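Uncharacterized protein (Pseudomonas aeruginosa, PDB 4O5P) is a type VI secretion effector, Tle1, that probably hydrolyses membrane phospholipids through an alpha/beta-hydrolase catalytic domain. Local coordinates at residues Asn5-Ala17 against Phe457-Leu469. Numbering follows the deposited sequence.
Sequences NFGFHIAPTHPVA and FNAWQAQAKAGPL
Ile10, the last residue of strand 7-10, and Ala11 just after it pack against Trp460 and Ala464 at the end of helix 451-463. That strand pairs in parallel with strand 370-375 at the margin of a mixed sheet consistent with the alpha/beta-hydrolase fold, and the helix belongs to the C-terminal family region, so the contact ties the N-terminal strand to a segment more than 400 residues later. Packing is tight in the middle. With CG2 of Ile10 turned anti to the backbone N, this methyl meets Ala464 CB at 3.7 Å and comes obliquely to the Trp460 ring, whose NE1 hydrogen-bonds to Glu476 of the next helix. Ala11 CB sits at the edges of both the Phe457 and Trp460 rings, 3.7 Å from Phe457 CZ. Further up the strand, Phe8 lays one ring face over the start of helix 469-487: Leu469 CB stands 4.2 Å from the ring centroid, 19° off its normal, a CH-pi contact, while Gly467 O lies at the ring edge.

Past the strand the character changes to polar. Asn458 grips the backbone of His14 with both ends of its amide: OD1 takes the His14 N-H at 2.7 Å in a nearly straight bond (175°), and ND2 returns one to His14 O at 3.0 Å, each donor lying in the acceptor's carbonyl plane on a lone pair. This two-bond clasp fixes the amide's rotation. Gln461, its chain bent at chi2, reaches Ala11 O through NE2 at a less straight 143°. The looser side is exposed around Thr13 and Ala466, and two waters bridge the segments: one links Phe8 O to Gly467 O, and another accepts from Thr13 OG1 while donating to Asn458 O and, at 2.6 Å, to Gln461 OE1.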
loop_
_atom_site.group_PDB
_atom_site.type_symbol
_atom_site.label_atom_id
_atom_site.label_comp_id
_atom_site.label_asym_id
_atom_site.label_seq_id
_atom_site.Cartn_x
_atom_site.Cartn_y
_atom_site.Cartn_z
ATOM N N ASN A 5 14.152 18.073 8.918
ATOM C CA ASN A 5 14.450 18.443 7.532
ATOM C C ASN A 5 13.295 18.142 6.563
ATOM O O ASN A 5 12.270 17.570 6.962
ATOM C CB ASN A 5 15.746 17.763 7.070
ATOM C CG ASN A 5 15.508 16.398 6.465
ATOM O OD1 ASN A 5 14.571 15.688 6.841
ATOM N ND2 ASN A 5 16.372 16.012 5.533
ATOM N N PHE A 6 13.455 18.503 5.290
ATOM C CA PHE A 6 12.373 18.279 4.345
ATOM C C PHE A 6 12.835 18.162 2.907
ATOM O O PHE A 6 14.013 18.366 2.603
ATOM C CB PHE A 6 11.289 19.368 4.481
ATOM C CG PHE A 6 11.582 20.635 3.717
ATOM C CD1 PHE A 6 12.716 21.395 4.004
ATOM C CD2 PHE A 6 10.704 21.086 2.737
ATOM C CE1 PHE A 6 12.979 22.572 3.310
ATOM C CE2 PHE A 6 10.959 22.263 2.036
ATOM C CZ PHE A 6 12.099 23.011 2.327
ATOM N N GLY A 7 11.892 17.825 2.031
ATOM C CA GLY A 7 12.141 17.805 0.600
ATOM C C GLY A 7 12.380 16.401 0.085
ATOM O O GLY A 7 12.254 15.434 0.827
ATOM N N PHE A 8 12.757 16.294 -1.183
ATOM C CA PHE A 8 13.029 15.000 -1.785
ATOM C C PHE A 8 14.527 14.768 -1.977
ATOM O O PHE A 8 15.241 15.663 -2.452
ATOM C CB PHE A 8 12.308 14.904 -3.111
ATOM C CG PHE A 8 12.637 13.668 -3.895
ATOM C CD1 PHE A 8 12.046 12.464 -3.591
ATOM C CD2 PHE A 8 13.545 13.718 -4.947
ATOM C CE1 PHE A 8 12.345 11.318 -4.334
ATOM C CE2 PHE A 8 13.855 12.583 -5.674
ATOM C CZ PHE A 8 13.252 11.386 -5.364
ATOM N N HIS A 9 15.010 13.584 -1.587
ATOM C CA HIS A 9 16.434 13.256 -1.745
ATOM C C HIS A 9 16.632 11.804 -2.153
ATOM O O HIS A 9 15.704 10.991 -2.053
ATOM C CB HIS A 9 17.200 13.503 -0.444
ATOM C CG HIS A 9 17.015 14.875 0.113
ATOM N ND1 HIS A 9 17.823 15.934 -0.234
ATOM C CD2 HIS A 9 16.106 15.365 0.986
ATOM C CE1 HIS A 9 17.421 17.019 0.404
ATOM N NE2 HIS A 9 16.383 16.699 1.156
ATOM N N ILE A 10 17.836 11.492 -2.631
ATOM C CA ILE A 10 18.258 10.108 -2.795
ATOM C C ILE A 10 18.424 9.569 -1.379
ATOM O O ILE A 10 18.735 10.347 -0.462
ATOM C CB ILE A 10 19.617 10.026 -3.540
ATOM C CG1 ILE A 10 19.482 10.568 -4.953
ATOM C CG2 ILE A 10 20.111 8.588 -3.659
ATOM C CD1 ILE A 10 18.419 9.824 -5.773
ATOM N N ALA A 11 18.219 8.264 -1.190
ATOM C CA ALA A 11 18.550 7.606 0.073
ATOM C C ALA A 11 19.919 8.051 0.581
ATOM O O ALA A 11 20.833 8.254 -0.211
ATOM C CB ALA A 11 18.549 6.108 -0.105
ATOM N N PRO A 12 20.058 8.215 1.907
ATOM C CA PRO A 12 21.384 8.514 2.445
ATOM C C PRO A 12 22.271 7.283 2.343
ATOM O O PRO A 12 21.758 6.173 2.174
ATOM C CB PRO A 12 21.104 8.848 3.916
ATOM C CG PRO A 12 19.819 8.134 4.236
ATOM C CD PRO A 12 19.017 8.189 2.950
ATOM N N THR A 13 23.582 7.479 2.426
ATOM C CA THR A 13 24.530 6.367 2.405
ATOM C C THR A 13 24.257 5.540 3.651
ATOM O O THR A 13 23.769 6.074 4.647
ATOM C CB THR A 13 25.974 6.896 2.421
ATOM O OG1 THR A 13 26.887 5.813 2.234
ATOM C CG2 THR A 13 26.275 7.600 3.747
ATOM N N HIS A 14 24.515 4.239 3.602
ATOM C CA HIS A 14 24.254 3.414 4.776
ATOM C C HIS A 14 25.534 3.256 5.574
ATOM O O HIS A 14 26.517 2.743 5.040
ATOM C CB HIS A 14 23.742 2.032 4.400
ATOM C CG HIS A 14 23.571 1.131 5.581
ATOM N ND1 HIS A 14 22.509 1.245 6.453
ATOM C CD2 HIS A 14 24.348 0.131 6.064
ATOM C CE1 HIS A 14 22.631 0.344 7.413
ATOM N NE2 HIS A 14 23.738 -0.347 7.198
ATOM N N PRO A 15 25.524 3.679 6.852
ATOM C CA PRO A 15 26.769 3.722 7.624
ATOM C C PRO A 15 27.273 2.323 7.911
ATOM O O PRO A 15 26.467 1.448 8.251
ATOM C CB PRO A 15 26.354 4.403 8.924
ATOM C CG PRO A 15 24.908 4.112 9.055
ATOM C CD PRO A 15 24.367 4.123 7.650
ATOM N N VAL A 16 28.585 2.133 7.766
ATOM C CA VAL A 16 29.248 0.843 7.990
ATOM C C VAL A 16 28.678 0.051 9.174
ATOM O O VAL A 16 28.119 -1.043 8.993
ATOM C CB VAL A 16 30.771 1.044 8.144
ATOM N N ALA A 17 28.785 0.622 10.371
ATOM C CA ALA A 17 28.310 -0.048 11.587
ATOM C C ALA A 17 26.779 -0.150 11.736
ATOM O O ALA A 17 26.282 -0.754 12.690
ATOM C CB ALA A 17 28.918 0.613 12.820
ATOM N N PHE A 457 24.430 -1.601 -1.680
ATOM C CA PHE A 457 23.504 -0.498 -1.548
ATOM C C PHE A 457 24.250 0.810 -1.763
ATOM O O PHE A 457 23.844 1.646 -2.555
ATOM C CB PHE A 457 22.839 -0.497 -0.166
ATOM C CG PHE A 457 22.024 0.727 0.086
ATOM C CD1 PHE A 457 22.609 1.872 0.621
ATOM C CD2 PHE A 457 20.680 0.750 -0.247
ATOM C CE1 PHE A 457 21.858 3.014 0.828
ATOM C CE2 PHE A 457 19.917 1.886 -0.033
ATOM C CZ PHE A 457 20.508 3.020 0.507
ATOM N N ASN A 458 25.348 1.004 -1.050
ATOM C CA ASN A 458 26.098 2.241 -1.200
ATOM C C ASN A 458 26.627 2.484 -2.621
ATOM O O ASN A 458 26.790 3.626 -3.029
ATOM C CB ASN A 458 27.208 2.320 -0.152
ATOM C CG ASN A 458 26.656 2.483 1.262
ATOM O OD1 ASN A 458 25.587 3.066 1.457
ATOM N ND2 ASN A 458 27.383 1.961 2.254
ATOM N N ALA A 459 26.875 1.427 -3.392
ATOM C CA ALA A 459 27.275 1.652 -4.788
ATOM C C ALA A 459 26.102 2.265 -5.549
ATOM O O ALA A 459 26.253 3.249 -6.317
ATOM C CB ALA A 459 27.727 0.357 -5.438
ATOM N N TRP A 460 24.921 1.691 -5.328
ATOM C CA TRP A 460 23.731 2.313 -5.884
ATOM C C TRP A 460 23.578 3.764 -5.414
ATOM O O TRP A 460 23.374 4.677 -6.213
ATOM C CB TRP A 460 22.476 1.515 -5.538
ATOM C CG TRP A 460 21.274 2.135 -6.156
ATOM C CD1 TRP A 460 20.796 1.921 -7.418
ATOM C CD2 TRP A 460 20.432 3.125 -5.571
ATOM N NE1 TRP A 460 19.684 2.694 -7.640
ATOM C CE2 TRP A 460 19.438 3.448 -6.516
ATOM C CE3 TRP A 460 20.403 3.757 -4.320
ATOM C CZ2 TRP A 460 18.428 4.379 -6.263
ATOM C CZ3 TRP A 460 19.412 4.699 -4.069
ATOM C CH2 TRP A 460 18.431 4.991 -5.035
ATOM N N GLN A 461 23.688 3.983 -4.110
ATOM C CA GLN A 461 23.436 5.295 -3.548
ATOM C C GLN A 461 24.366 6.329 -4.157
ATOM O O GLN A 461 23.957 7.455 -4.455
ATOM C CB GLN A 461 23.610 5.257 -2.037
ATOM C CG GLN A 461 23.059 6.478 -1.323
ATOM C CD GLN A 461 23.992 7.675 -1.365
ATOM O OE1 GLN A 461 25.214 7.528 -1.463
ATOM N NE2 GLN A 461 23.417 8.872 -1.292
ATOM N N ALA A 462 25.616 5.922 -4.357
ATOM C CA ALA A 462 26.640 6.806 -4.894
ATOM C C ALA A 462 26.474 7.116 -6.383
ATOM O O ALA A 462 26.847 8.212 -6.812
ATOM C CB ALA A 462 28.040 6.249 -4.598
ATOM N N GLN A 463 25.938 6.186 -7.178
ATOM C CA GLN A 463 25.732 6.508 -8.606
ATOM C C GLN A 463 24.459 7.303 -8.875
ATOM O O GLN A 463 24.291 7.895 -9.945
ATOM C CB GLN A 463 25.703 5.249 -9.475
ATOM C CG GLN A 463 24.556 4.280 -9.147
ATOM C CD GLN A 463 23.247 4.619 -9.842
ATOM O OE1 GLN A 463 23.222 5.050 -11.004
ATOM N NE2 GLN A 463 22.140 4.418 -9.125
ATOM N N ALA A 464 23.543 7.277 -7.915
ATOM C CA ALA A 464 22.252 7.903 -8.108
ATOM C C ALA A 464 22.424 9.411 -8.177
ATOM O O ALA A 464 23.262 9.983 -7.464
ATOM C CB ALA A 464 21.310 7.516 -6.977
ATOM N N LYS A 465 21.619 10.050 -9.024
ATOM C CA LYS A 465 21.728 11.488 -9.247
ATOM C C LYS A 465 20.543 12.241 -8.668
ATOM O O LYS A 465 19.386 11.821 -8.791
ATOM C CB LYS A 465 21.886 11.814 -10.738
ATOM C CG LYS A 465 23.323 11.700 -11.264
ATOM C CD LYS A 465 23.376 11.754 -12.802
ATOM C CE LYS A 465 24.809 11.557 -13.307
ATOM N NZ LYS A 465 24.887 11.172 -14.757
ATOM N N ALA A 466 20.853 13.370 -8.039
ATOM C CA ALA A 466 19.841 14.244 -7.463
ATOM C C ALA A 466 18.892 14.778 -8.529
ATOM O O ALA A 466 19.301 15.078 -9.656
ATOM C CB ALA A 466 20.513 15.404 -6.734
ATOM N N GLY A 467 17.617 14.887 -8.171
ATOM C CA GLY A 467 16.659 15.595 -8.997
ATOM C C GLY A 467 15.291 15.388 -8.396
ATOM O O GLY A 467 15.164 14.699 -7.393
ATOM N N PRO A 468 14.258 15.978 -9.005
ATOM C CA PRO A 468 12.903 15.706 -8.511
ATOM C C PRO A 468 12.554 14.245 -8.766
ATOM O O PRO A 468 13.222 13.566 -9.558
ATOM C CB PRO A 468 12.020 16.610 -9.388
ATOM C CG PRO A 468 12.836 16.810 -10.676
ATOM C CD PRO A 468 14.274 16.867 -10.185
ATOM N N LEU A 469 11.503 13.760 -8.128
ATOM C CA LEU A 469 11.157 12.352 -8.255
ATOM C C LEU A 469 11.002 11.873 -9.700
ATOM O O LEU A 469 11.425 10.759 -10.034
ATOM C CB LEU A 469 9.909 12.039 -7.442
ATOM C CG LEU A 469 9.439 10.591 -7.386
ATOM C CD1 LEU A 469 10.603 9.664 -7.031
ATOM C CD2 LEU A 469 8.344 10.493 -6.325
HETATM O O HOH W 1 16.896 15.531 -4.822
HETATM O O HOH W 2 26.999 5.843 -0.738
#